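Local structure of endopolygalacturonase (Chondrostereum purpureum, 1K5C) at residues S221-R226 with I251-V256; D244-S249 with G283-K288; T294-E299 with S310-T315; G305-S310 with A327-G332. The protein probably hydrolyses the alpha-1,4 links within polygalacturonate chains, acting as a family 28 glycoside hydrolase built on a parallel beta-helix. All coordinates share one frame; numbering follows the deposited sequence.

Contact 1: residues S221-R226 with I251-V256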
loop_
_atom_site.group_PDB
_atom_site.type_symbol
_atom_site.label_atom_id
_atom_site.label_comp_id
_atom_site.label_asym_id
_atom_site.label_seq_id
_atom_site.Cartn_x
_atom_site.Cartn_y
_atom_site.Cartn_z
ATOM N N SER A 221 -11.715 -6.761 6.631
ATOM C CA SER A 221 -10.338 -7.073 6.190
ATOM C C SER A 221 -9.824 -8.247 6.944
ATOM O O SER A 221 -10.284 -8.603 8.034
ATOM C CB SER A 221 -9.418 -5.844 6.367
ATOM O OG SER A 221 -9.827 -4.763 5.499
ATOM N N MET A 222 -8.731 -8.859 6.414
ATOM C CA MET A 222 -8.183 -10.056 7.041
ATOM C C MET A 222 -7.320 -9.710 8.258
ATOM O O MET A 222 -7.220 -10.528 9.197
ATOM C CB MET A 222 -7.374 -10.835 6.011
ATOM C CG MET A 222 -6.818 -12.147 6.421
ATOM S SD MET A 222 -6.203 -13.082 5.004
ATOM C CE MET A 222 -7.554 -12.813 3.981
ATOM N N TYR A 223 -6.684 -8.531 8.213
ATOM C CA TYR A 223 -5.848 -8.062 9.312
ATOM C C TYR A 223 -6.147 -6.582 9.486
ATOM O O TYR A 223 -6.572 -5.921 8.541
ATOM C CB TYR A 223 -4.324 -8.181 9.019
ATOM C CG TYR A 223 -3.906 -9.533 8.461
ATOM C CD1 TYR A 223 -3.397 -10.539 9.240
ATOM C CD2 TYR A 223 -3.995 -9.791 7.108
ATOM C CE1 TYR A 223 -3.017 -11.777 8.664
ATOM C CE2 TYR A 223 -3.648 -10.989 6.528
ATOM C CZ TYR A 223 -3.163 -11.984 7.337
ATOM O OH TYR A 223 -2.756 -13.181 6.782
ATOM N N GLY A 224 -5.907 -6.081 10.700
ATOM C CA GLY A 224 -6.006 -4.653 10.917
ATOM C C GLY A 224 -4.691 -3.930 10.517
ATOM O O GLY A 224 -4.647 -3.204 9.531
ATOM N N VAL A 225 -3.661 -4.170 11.335
ATOM C CA VAL A 225 -2.321 -3.701 11.007
ATOM C C VAL A 225 -1.368 -4.885 11.087
ATOM O O VAL A 225 -1.498 -5.777 11.950
ATOM C CB VAL A 225 -1.850 -2.459 11.821
ATOM C CG1 VAL A 225 -2.825 -1.279 11.653
ATOM C CG2 VAL A 225 -1.738 -2.846 13.268
ATOM N N ARG A 226 -0.366 -4.860 10.208
ATOM C CA ARG A 226 0.665 -5.859 10.197
ATOM C C ARG A 226 2.038 -5.259 10.007
ATOM O O ARG A 226 2.209 -4.312 9.239
ATOM C CB ARG A 226 0.557 -6.844 9.020
ATOM C CG ARG A 226 -0.446 -7.954 9.319
ATOM C CD ARG A 226 -0.337 -8.758 7.978
ATOM N NE ARG A 226 0.489 -9.957 7.843
ATOM C CZ ARG A 226 0.354 -10.871 6.878
ATOM N NH1 ARG A 226 -0.543 -10.679 5.941
ATOM N NH2 ARG A 226 1.128 -11.946 6.820
ATOM N N ILE A 251 -12.503 -7.628 11.382
ATOM C CA ILE A 251 -11.218 -8.272 11.060
ATOM C C ILE A 251 -11.324 -9.772 11.249
ATOM O O ILE A 251 -11.708 -10.301 12.301
ATOM C CB ILE A 251 -10.118 -7.685 11.943
ATOM C CG1 ILE A 251 -9.967 -6.172 11.751
ATOM C CG2 ILE A 251 -8.819 -8.434 11.659
ATOM C CD1 ILE A 251 -9.825 -5.734 10.272
ATOM N N ALA A 252 -10.910 -10.508 10.185
ATOM C CA ALA A 252 -11.120 -11.950 10.162
ATOM C C ALA A 252 -10.032 -12.758 10.815
ATOM O O ALA A 252 -10.334 -13.841 11.395
ATOM C CB ALA A 252 -11.295 -12.448 8.713
ATOM N N LYS A 253 -8.777 -12.352 10.757
ATOM C CA LYS A 253 -7.671 -13.201 11.171
ATOM C C LYS A 253 -6.903 -12.612 12.348
ATOM O O LYS A 253 -6.848 -13.273 13.425
ATOM C CB LYS A 253 -6.685 -13.578 10.046
ATOM C CG LYS A 253 -5.971 -14.870 10.411
ATOM C CD LYS A 253 -5.034 -15.346 9.296
ATOM C CE LYS A 253 -4.372 -16.672 9.709
ATOM N NZ LYS A 253 -3.503 -17.200 8.647
ATOM N N TYR A 254 -6.263 -11.443 12.215
ATOM C CA TYR A 254 -5.555 -10.818 13.328
ATOM C C TYR A 254 -5.830 -9.325 13.375
ATOM O O TYR A 254 -5.642 -8.626 12.372
ATOM C CB TYR A 254 -4.032 -10.942 13.229
ATOM C CG TYR A 254 -3.464 -12.330 13.397
ATOM C CD1 TYR A 254 -3.062 -12.743 14.684
ATOM C CD2 TYR A 254 -3.269 -13.185 12.346
ATOM C CE1 TYR A 254 -2.520 -14.023 14.882
ATOM C CE2 TYR A 254 -2.687 -14.469 12.540
ATOM C CZ TYR A 254 -2.328 -14.828 13.829
ATOM O OH TYR A 254 -1.765 -16.100 14.023
ATOM N N GLY A 255 -6.207 -8.798 14.561
ATOM C CA GLY A 255 -6.264 -7.354 14.686
ATOM C C GLY A 255 -4.926 -6.693 14.451
ATOM O O GLY A 255 -4.816 -5.743 13.654
ATOM N N VAL A 256 -3.906 -7.210 15.156
ATOM C CA VAL A 256 -2.526 -6.818 14.994
ATOM C C VAL A 256 -1.709 -8.077 14.857
ATOM O O VAL A 256 -1.799 -8.968 15.694
ATOM C CB VAL A 256 -2.003 -6.015 16.232
ATOM C CG1 VAL A 256 -0.525 -5.668 16.112
ATOM C CG2 VAL A 256 -2.863 -4.776 16.521
HETATM O O HOH W 1 -1.425 -15.306 7.379
#
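Met222 and Tyr223 meet Lys253 and Tyr254 where two successive coils of the beta-helix turn the same corner. Backbone hydrogen bonds do most of the joining. Met222 O accepts two amides: Lys253 N at 2.9 Å, tilted from the carbonyl plane, and Tyr254 N at 3.3 Å, lying in it. Ser221 O takes Ala252 N at the start of the bend. Farther on, Gly224 N gives to Tyr254 O and Val225 N to Gly255 O. A side chain on Gly224 would run into Gly255 O, so glycine lets the coils come this close.

The aromatic pair adds a ring-edge contact. Tyr223 and Tyr254 lie side by side, with Tyr223 CE1 4.0 Å from Tyr254 CD2, each near the plane of the other ring. Both rings leave beside their own backbone N (chi1 -48° and -68°), which sends them the same way.

The polar ends meet through water. In the conformer described, Lys253 runs extended alongside Tyr223, and its NZ donates to a water at 3.1 Å. That water is 2.6 Å from Tyr223 OH. Lys253 NZ also forms a salt bridge with Asp265.

Apolar contacts fill the other face. Ile251 CD1 lies 3.9 Å from Ser221 CB, and Val225 CG2 lies 3.9 Å from Val256 CG2.

Arg226 binds galacturonate, and Met222 packs on His195, another galacturonate-binding residue. Val225 and Val256 both touch Phe280 of strand 275-280. Tyr254 goes on to Thr294 and Thr297 of strand 294-299, and Val256 to Val296 of the same strand.

Contact 2: residues D244-S249 with G283-K288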
loop_
_atom_site.group_PDB
_atom_site.type_symbol
_atom_site.label_atom_id
_atom_site.label_comp_id
_atom_site.label_asym_id
_atom_site.label_seq_id
_atom_site.Cartn_x
_atom_site.Cartn_y
_atom_site.Cartn_z
ATOM N N ASP A 244 -1.759 5.918 15.252
ATOM C CA ASP A 244 -2.456 7.008 15.977
ATOM C C ASP A 244 -3.833 7.130 15.385
ATOM O O ASP A 244 -3.969 7.297 14.169
ATOM C CB ASP A 244 -1.592 8.242 15.776
ATOM C CG ASP A 244 -2.055 9.514 16.439
ATOM O OD1 ASP A 244 -3.273 9.713 16.612
ATOM O OD2 ASP A 244 -1.104 10.307 16.794
ATOM N N ALA A 245 -4.911 6.991 16.206
ATOM C CA ALA A 245 -6.257 7.422 15.750
ATOM C C ALA A 245 -6.794 6.545 14.633
ATOM O O ALA A 245 -7.556 7.061 13.796
ATOM C CB ALA A 245 -6.260 8.895 15.324
ATOM N N ASN A 246 -6.516 5.232 14.616
ATOM C CA ASN A 246 -7.103 4.362 13.596
ATOM C C ASN A 246 -8.327 3.649 14.139
ATOM O O ASN A 246 -8.362 3.222 15.305
ATOM C CB ASN A 246 -6.061 3.341 13.114
ATOM C CG ASN A 246 -4.827 4.049 12.559
ATOM O OD1 ASN A 246 -4.855 4.632 11.467
ATOM N ND2 ASN A 246 -3.732 4.031 13.335
ATOM N N THR A 247 -9.349 3.487 13.289
ATOM C CA THR A 247 -10.591 2.818 13.668
ATOM C C THR A 247 -10.773 1.619 12.770
ATOM O O THR A 247 -10.918 1.765 11.547
ATOM C CB THR A 247 -11.779 3.783 13.560
ATOM O OG1 THR A 247 -11.497 4.965 14.378
ATOM C CG2 THR A 247 -13.060 3.120 14.008
ATOM N N ILE A 248 -10.740 0.426 13.373
ATOM C CA ILE A 248 -10.657 -0.824 12.615
ATOM C C ILE A 248 -11.709 -1.775 13.104
ATOM O O ILE A 248 -11.907 -1.930 14.336
ATOM C CB ILE A 248 -9.223 -1.420 12.780
ATOM C CG1 ILE A 248 -8.174 -0.367 12.358
ATOM C CG2 ILE A 248 -9.102 -2.744 12.063
ATOM C CD1 ILE A 248 -6.715 -0.903 12.293
ATOM N N SER A 249 -12.391 -2.480 12.181
ATOM C CA SER A 249 -13.442 -3.414 12.578
ATOM C C SER A 249 -13.611 -4.475 11.485
ATOM O O SER A 249 -13.124 -4.351 10.354
ATOM C CB SER A 249 -14.741 -2.669 12.871
ATOM O OG SER A 249 -15.202 -1.973 11.732
ATOM N N GLY A 283 -4.296 9.598 19.311
ATOM C CA GLY A 283 -5.721 9.204 19.371
ATOM C C GLY A 283 -5.826 7.695 19.535
ATOM O O GLY A 283 -4.954 6.926 19.079
ATOM N N ALA A 284 -6.922 7.225 20.150
ATOM C CA ALA A 284 -7.169 5.815 20.301
ATOM C C ALA A 284 -7.134 5.098 18.945
ATOM O O ALA A 284 -7.790 5.518 17.983
ATOM C CB ALA A 284 -8.540 5.618 20.934
ATOM N N THR A 285 -6.418 3.962 18.929
ATOM C CA THR A 285 -6.584 3.003 17.840
ATOM C C THR A 285 -7.445 1.850 18.434
ATOM O O THR A 285 -7.016 1.175 19.364
ATOM C CB THR A 285 -5.259 2.498 17.312
ATOM O OG1 THR A 285 -4.638 3.558 16.551
ATOM C CG2 THR A 285 -5.438 1.268 16.415
ATOM N N THR A 286 -8.655 1.768 17.908
ATOM C CA THR A 286 -9.580 0.760 18.383
ATOM C C THR A 286 -9.774 -0.250 17.263
ATOM O O THR A 286 -9.974 0.115 16.091
ATOM C CB THR A 286 -10.928 1.371 18.814
ATOM O OG1 THR A 286 -11.646 1.943 17.652
ATOM C CG2 THR A 286 -10.737 2.418 19.908
ATOM N N ILE A 287 -9.689 -1.537 17.649
ATOM C CA ILE A 287 -9.767 -2.629 16.659
ATOM C C ILE A 287 -10.743 -3.685 17.165
ATOM O O ILE A 287 -10.589 -4.176 18.275
ATOM C CB ILE A 287 -8.362 -3.285 16.450
ATOM C CG1 ILE A 287 -7.299 -2.243 16.156
ATOM C CG2 ILE A 287 -8.467 -4.392 15.410
ATOM C CD1 ILE A 287 -5.915 -2.828 15.848
ATOM N N LYS A 288 -11.755 -3.967 16.377
ATOM C CA LYS A 288 -12.770 -5.002 16.694
ATOM C C LYS A 288 -12.571 -6.153 15.744
ATOM O O LYS A 288 -12.543 -5.950 14.506
ATOM C CB LYS A 288 -14.180 -4.434 16.565
ATOM C CG LYS A 288 -14.430 -3.263 17.536
ATOM C CD LYS A 288 -15.813 -2.581 17.460
ATOM C CE LYS A 288 -15.907 -1.243 18.159
ATOM N NZ LYS A 288 -17.204 -0.395 18.189
HETATM O O HOH W 2 -10.668 4.467 17.071
HETATM O O HOH W 3 -13.085 -0.011 16.147
#
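Ile248 and Ile287 pair where strands 247-249 and 285-288 run parallel, 6° apart in direction and 4.5 Å apart at their closest axis approach. Ile248 N gives to Thr286 O at 2.8 Å, and Ile248 O takes Lys288 N at 2.9 Å. The two isoleucines point the same way. CG1 of each is anti to its carbonyl carbon (chi1 -55° and -51°), so the branches match. Their CG2 atoms, Ile248 CG2 and Ile287 CG2, are 3.8 Å apart, and the two CD1 atoms also lie close.

Thr285 OG1 is gripped by Asn246. Asn246 N donates to it at 3.2 Å, and Asn246 ND2 adds a weak bond. The side-chain amide of Asn246 is held mainly elsewhere: OD1 by Asn216 N, ND2 by Ile213 O. Asp244 OD1 accepts Gly283 N at 2.9 Å from above the carboxylate plane, and also pairs with Lys214.

On the outer face, in one conformer of Thr286, OG1 binds two waters. One reaches Asn246 O and Thr247 OG1, the other Ile248 O.

Ile287 packs on Leu312 and Val314 of the next coil, and Ile248 on Val218 of the previous one. Such in-line stacking of aliphatic side chains inside successive coils is typical of the right-handed parallel beta-helix of family 28.

Contact 3: residues T294-E299 with S310-T315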
loop_
_atom_site.group_PDB
_atom_site.type_symbol
_atom_site.label_atom_id
_atom_site.label_comp_id
_atom_site.label_asym_id
_atom_site.label_seq_id
_atom_site.Cartn_x
_atom_site.Cartn_y
_atom_site.Cartn_z
ATOM N N THR A 294 -7.978 -13.636 16.030
ATOM C CA THR A 294 -7.057 -13.346 17.132
ATOM C C THR A 294 -6.900 -11.840 17.288
ATOM O O THR A 294 -6.816 -11.112 16.291
ATOM C CB THR A 294 -5.706 -14.006 16.851
ATOM O OG1 THR A 294 -5.890 -15.434 16.803
ATOM C CG2 THR A 294 -4.676 -13.682 17.906
ATOM N N ARG A 295 -6.863 -11.352 18.526
ATOM C CA ARG A 295 -6.688 -9.907 18.775
ATOM C C ARG A 295 -5.289 -9.421 18.381
ATOM O O ARG A 295 -5.156 -8.678 17.404
ATOM C CB ARG A 295 -7.037 -9.572 20.233
ATOM C CG ARG A 295 -8.565 -9.743 20.497
ATOM C CD ARG A 295 -8.952 -9.243 21.860
ATOM N NE ARG A 295 -8.426 -9.949 23.032
ATOM C CZ ARG A 295 -9.046 -11.037 23.534
ATOM N NH1 ARG A 295 -10.108 -11.589 22.961
ATOM N NH2 ARG A 295 -8.555 -11.612 24.637
ATOM N N VAL A 296 -4.276 -9.833 19.137
ATOM C CA VAL A 296 -2.895 -9.373 18.894
ATOM C C VAL A 296 -1.929 -10.534 19.028
ATOM O O VAL A 296 -1.916 -11.221 20.053
ATOM C CB VAL A 296 -2.531 -8.300 19.936
ATOM C CG1 VAL A 296 -1.047 -7.908 19.839
ATOM C CG2 VAL A 296 -3.419 -7.070 19.825
ATOM N N THR A 297 -1.065 -10.700 18.033
ATOM C CA THR A 297 0.102 -11.573 18.167
ATOM C C THR A 297 1.351 -10.769 17.764
ATOM O O THR A 297 1.352 -10.107 16.715
ATOM C CB THR A 297 -0.015 -12.865 17.361
ATOM O OG1 THR A 297 -0.949 -13.702 18.118
ATOM C CG2 THR A 297 1.294 -13.632 17.173
ATOM N N VAL A 298 2.376 -10.877 18.606
ATOM C CA VAL A 298 3.710 -10.352 18.328
ATOM C C VAL A 298 4.646 -11.558 18.368
ATOM O O VAL A 298 4.694 -12.247 19.395
ATOM C CB VAL A 298 4.129 -9.304 19.381
ATOM C CG1 VAL A 298 5.585 -8.891 19.146
ATOM C CG2 VAL A 298 3.174 -8.103 19.338
ATOM N N GLU A 299 5.360 -11.795 17.257
ATOM C CA GLU A 299 6.284 -12.933 17.124
ATOM C C GLU A 299 7.636 -12.391 16.681
ATOM O O GLU A 299 7.929 -12.270 15.500
ATOM C CB GLU A 299 5.703 -13.957 16.124
ATOM C CG GLU A 299 6.619 -15.168 15.928
ATOM C CD GLU A 299 6.433 -16.277 16.934
ATOM O OE1 GLU A 299 5.713 -16.112 17.919
ATOM O OE2 GLU A 299 7.018 -17.372 16.710
ATOM N N SER A 310 -0.230 2.324 24.759
ATOM C CA SER A 310 -1.280 2.774 25.680
ATOM C C SER A 310 -2.559 3.080 25.005
ATOM O O SER A 310 -3.617 2.937 25.634
ATOM C CB SER A 310 -0.749 4.022 26.428
ATOM O OG SER A 310 -0.395 5.068 25.484
ATOM N N GLN A 311 -2.534 3.533 23.733
ATOM C CA GLN A 311 -3.780 3.947 23.065
ATOM C C GLN A 311 -4.408 2.847 22.212
ATOM O O GLN A 311 -5.397 3.114 21.515
ATOM C CB GLN A 311 -3.537 5.225 22.240
ATOM C CG GLN A 311 -3.248 6.444 23.175
ATOM C CD GLN A 311 -4.504 6.794 23.969
ATOM O OE1 GLN A 311 -4.739 6.278 25.044
ATOM N NE2 GLN A 311 -5.352 7.622 23.418
ATOM N N LEU A 312 -3.895 1.609 22.308
ATOM C CA LEU A 312 -4.515 0.497 21.572
ATOM C C LEU A 312 -5.593 -0.171 22.412
ATOM O O LEU A 312 -5.334 -0.564 23.571
ATOM C CB LEU A 312 -3.418 -0.537 21.242
ATOM C CG LEU A 312 -3.874 -1.787 20.526
ATOM C CD1 LEU A 312 -4.511 -1.427 19.140
ATOM C CD2 LEU A 312 -2.719 -2.785 20.346
ATOM N N THR A 313 -6.739 -0.396 21.810
ATOM C CA THR A 313 -7.800 -1.254 22.400
ATOM C C THR A 313 -8.214 -2.257 21.318
ATOM O O THR A 313 -8.646 -1.803 20.252
ATOM C CB THR A 313 -9.005 -0.446 22.896
ATOM O OG1 THR A 313 -8.581 0.479 23.889
ATOM C CG2 THR A 313 -10.077 -1.397 23.423
ATOM N N VAL A 314 -8.100 -3.528 21.602
ATOM C CA VAL A 314 -8.551 -4.566 20.673
ATOM C C VAL A 314 -9.569 -5.446 21.417
ATOM O O VAL A 314 -9.257 -5.899 22.533
ATOM C CB VAL A 314 -7.397 -5.438 20.143
ATOM C CG1 VAL A 314 -7.915 -6.367 19.010
ATOM C CG2 VAL A 314 -6.224 -4.600 19.633
ATOM N N THR A 315 -10.719 -5.667 20.805
ATOM C CA THR A 315 -11.793 -6.460 21.398
ATOM C C THR A 315 -12.313 -7.477 20.355
ATOM O O THR A 315 -12.089 -7.338 19.169
ATOM C CB THR A 315 -12.946 -5.562 21.895
ATOM O OG1 THR A 315 -13.446 -4.782 20.782
ATOM C CG2 THR A 315 -12.483 -4.627 23.040
#
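Arg295 and Val314 touch across the inside of the last coils, though the two backbones stay apart: the CA atoms of Arg295 and Val314 are 6.0 Å from each other. The contact is made by side chains. Val314 divides its two methyls between two partners. Val314 CG1, anti to the backbone N (chi1 -172°), reaches Arg295 CB at 3.5 Å and Arg295 CG at 3.7 Å. Val314 CG2 meets Val296 CG2 at 3.7 Å, and the same Val296 CG2 lies 4.4 Å from Leu312 CD2. The arginine and the valine cross at a slant. Arg295 CD comes 3.4 Å from Val314 O, so the methylene chain also rests on the backbone.

The second shell holds the far end of the arginine. A bend at chi3 (-66°) turns the guanidinium toward the C-terminal residues. NE hydrogen-bonds to Tyr334 O and NH1 to Gly316 O, while NH2 forms a salt bridge with the C-terminal carboxylate of Leu335. With an alanine in place of this arginine, that carboxylate would probably lose its charged mate, and Val314 CG1 much of the chain that covers it.

Around the contact, Val296 packs between Val256 of strand 254-259 and Ile322 of strand 322-323. On the other wall, Leu312 and Val314 pack beside Ile287, and Leu312 also beside Thr285, of the neighbouring strand 285-289.

Contact 4: residues G305-S310 with A327-G332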
loop_
_atom_site.group_PDB
_atom_site.type_symbol
_atom_site.label_atom_id
_atom_site.label_comp_id
_atom_site.label_asym_id
_atom_site.label_seq_id
_atom_site.Cartn_x
_atom_site.Cartn_y
_atom_site.Cartn_z
ATOM N N GLY A 305 13.219 -1.835 22.192
ATOM C CA GLY A 305 12.646 -0.549 22.537
ATOM C C GLY A 305 11.502 -0.674 23.550
ATOM O O GLY A 305 11.086 -1.747 23.963
ATOM N N ASN A 306 11.037 0.532 23.941
ATOM C CA ASN A 306 9.880 0.655 24.867
ATOM C C ASN A 306 8.686 0.973 24.004
ATOM O O ASN A 306 8.474 2.116 23.589
ATOM C CB ASN A 306 10.140 1.774 25.862
ATOM C CG ASN A 306 11.332 1.404 26.764
ATOM O OD1 ASN A 306 11.310 0.355 27.398
ATOM N ND2 ASN A 306 12.349 2.226 26.751
ATOM N N TRP A 307 7.930 -0.091 23.694
ATOM C CA TRP A 307 6.769 0.031 22.783
ATOM C C TRP A 307 5.598 0.495 23.628
ATOM O O TRP A 307 5.030 -0.274 24.440
ATOM C CB TRP A 307 6.487 -1.330 22.157
ATOM C CG TRP A 307 7.552 -1.813 21.204
ATOM C CD1 TRP A 307 8.841 -1.360 21.052
ATOM C CD2 TRP A 307 7.366 -2.884 20.257
ATOM N NE1 TRP A 307 9.476 -2.099 20.014
ATOM C CE2 TRP A 307 8.594 -3.047 19.549
ATOM C CE3 TRP A 307 6.295 -3.746 19.931
ATOM C CZ2 TRP A 307 8.747 -4.026 18.563
ATOM C CZ3 TRP A 307 6.462 -4.710 18.951
ATOM C CH2 TRP A 307 7.680 -4.847 18.266
ATOM N N ASN A 308 5.248 1.777 23.436
ATOM C CA ASN A 308 4.114 2.360 24.213
ATOM C C ASN A 308 2.836 2.078 23.393
ATOM O O ASN A 308 2.676 2.688 22.325
ATOM C CB ASN A 308 4.355 3.875 24.342
ATOM C CG ASN A 308 3.277 4.525 25.213
ATOM O OD1 ASN A 308 2.171 3.985 25.352
ATOM N ND2 ASN A 308 3.614 5.640 25.799
ATOM N N TRP A 309 2.044 1.128 23.874
ATOM C CA TRP A 309 0.808 0.732 23.207
ATOM C C TRP A 309 -0.410 1.199 24.017
ATOM O O TRP A 309 -1.509 0.666 23.918
ATOM C CB TRP A 309 0.765 -0.795 23.028
ATOM C CG TRP A 309 1.695 -1.249 21.926
ATOM C CD1 TRP A 309 2.775 -0.609 21.360
ATOM C CD2 TRP A 309 1.560 -2.512 21.224
ATOM N NE1 TRP A 309 3.328 -1.396 20.345
ATOM C CE2 TRP A 309 2.595 -2.555 20.257
ATOM C CE3 TRP A 309 0.669 -3.585 21.342
ATOM C CZ2 TRP A 309 2.727 -3.685 19.399
ATOM C CZ3 TRP A 309 0.815 -4.674 20.489
ATOM C CH2 TRP A 309 1.845 -4.710 19.534
ATOM N N SER A 310 -0.230 2.324 24.759
ATOM C CA SER A 310 -1.280 2.774 25.680
ATOM C C SER A 310 -2.559 3.080 25.005
ATOM O O SER A 310 -3.617 2.937 25.634
ATOM C CB SER A 310 -0.749 4.022 26.428
ATOM O OG SER A 310 -0.395 5.068 25.484
ATOM N N ALA A 327 12.077 -6.081 23.356
ATOM C CA ALA A 327 11.141 -4.959 23.466
ATOM C C ALA A 327 10.224 -5.167 24.662
ATOM O O ALA A 327 9.855 -6.305 25.019
ATOM C CB ALA A 327 10.301 -4.830 22.202
ATOM N N LYS A 328 9.878 -4.033 25.278
ATOM C CA LYS A 328 8.904 -4.036 26.397
ATOM C C LYS A 328 7.646 -3.375 25.914
ATOM O O LYS A 328 7.697 -2.185 25.535
ATOM C CB LYS A 328 9.481 -3.270 27.598
ATOM C CG LYS A 328 10.726 -3.946 28.203
ATOM C CD LYS A 328 11.240 -3.098 29.366
ATOM C CE LYS A 328 12.338 -2.107 29.026
ATOM N NZ LYS A 328 12.165 -0.773 29.718
ATOM N N ILE A 329 6.516 -4.114 25.864
ATOM C CA ILE A 329 5.253 -3.530 25.409
ATOM C C ILE A 329 4.429 -3.109 26.612
ATOM O O ILE A 329 4.155 -3.931 27.515
ATOM C CB ILE A 329 4.479 -4.531 24.511
ATOM C CG1 ILE A 329 5.333 -5.016 23.344
ATOM C CG2 ILE A 329 3.175 -3.882 24.102
ATOM C CD1 ILE A 329 4.719 -6.058 22.459
ATOM N N THR A 330 4.060 -1.842 26.701
ATOM C CA THR A 330 3.232 -1.251 27.776
ATOM C C THR A 330 1.866 -0.948 27.164
ATOM O O THR A 330 1.777 -0.160 26.231
ATOM C CB THR A 330 3.859 0.093 28.241
ATOM O OG1 THR A 330 5.119 -0.130 28.820
ATOM C CG2 THR A 330 3.025 0.756 29.318
ATOM N N GLY A 331 0.771 -1.600 27.537
ATOM C CA GLY A 331 -0.558 -1.661 26.775
ATOM C C GLY A 331 -1.260 -0.516 27.436
ATOM O O GLY A 331 -0.642 0.106 28.378
ATOM N N GLY A 332 -2.470 -0.179 27.132
ATOM C CA GLY A 332 -3.294 -0.818 26.133
ATOM C C GLY A 332 -4.182 -1.900 26.689
ATOM O O GLY A 332 -3.967 -2.395 27.801
#
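Trp307 and Trp309 each have a face covered by an aliphatic group of the next strand, a pair of CH-pi contacts in a row. Ala327 CB sits 3.7 Å from the centroid of the five-membered ring of Trp307, 17° off the normal. Ile329 CG2 sits 3.9 Å from that of Trp309, 26° off. Ile329 serves both rings, because its branches part at CB. CG2, anti to the backbone N, covers Trp309, while Ile329 CG1 lies 3.8 Å from Trp307 CE3. Losing the indole of Trp307 to an alanine would probably leave Ala327 CB and Ile329 CG1 facing a gap, and Ser304 O without the donor NE1.

The backbones run parallel, 8° apart. Lys328 N gives to Gly305 O, Trp307 N to Lys328 O at 2.8 Å, Thr330 N to Trp307 O, and Trp309 N to Thr330 O at 2.7 Å. On the other face, Lys328 bends at its last two torsions to bring NZ 2.7 Å from Asn306 OD1, a hydrogen bond. Asn308 OD1 accepts Ser310 N, which makes an Asx turn at the corner.

Trp309 meets Phe280 edge to face, and its NE1 bonds to Val278 O in strand 275-280. It also packs on Val296 and Val298 of strand 294-299. Ile329 touches Val298 as well, so strand 328-333 also packs against strand 294-299.

Overall arrangement
The four contacts lie toward the C-terminal end of one solenoid. Neighbouring coils stack in parallel, and contacts 1, 2 and 4 join one coil to the next. Contact 3 reaches across the interior from one wall to the other, between successive coils. Contacts 1 and 2 alternate along the chain, with centres 12 Å apart; contacts 3 and 4 alternate likewise, 11 Å apart, and share Ser310. Strands 254-259 and 294-299 are neighbours, linking contacts 1 and 3. Strands 285-289 and 306-315 do the same for contacts 2 and 3. Contacts 2 and 4 do not touch. The series leads from contact 1, beside the galacturonate-binding site, to the closing coils at contact 4.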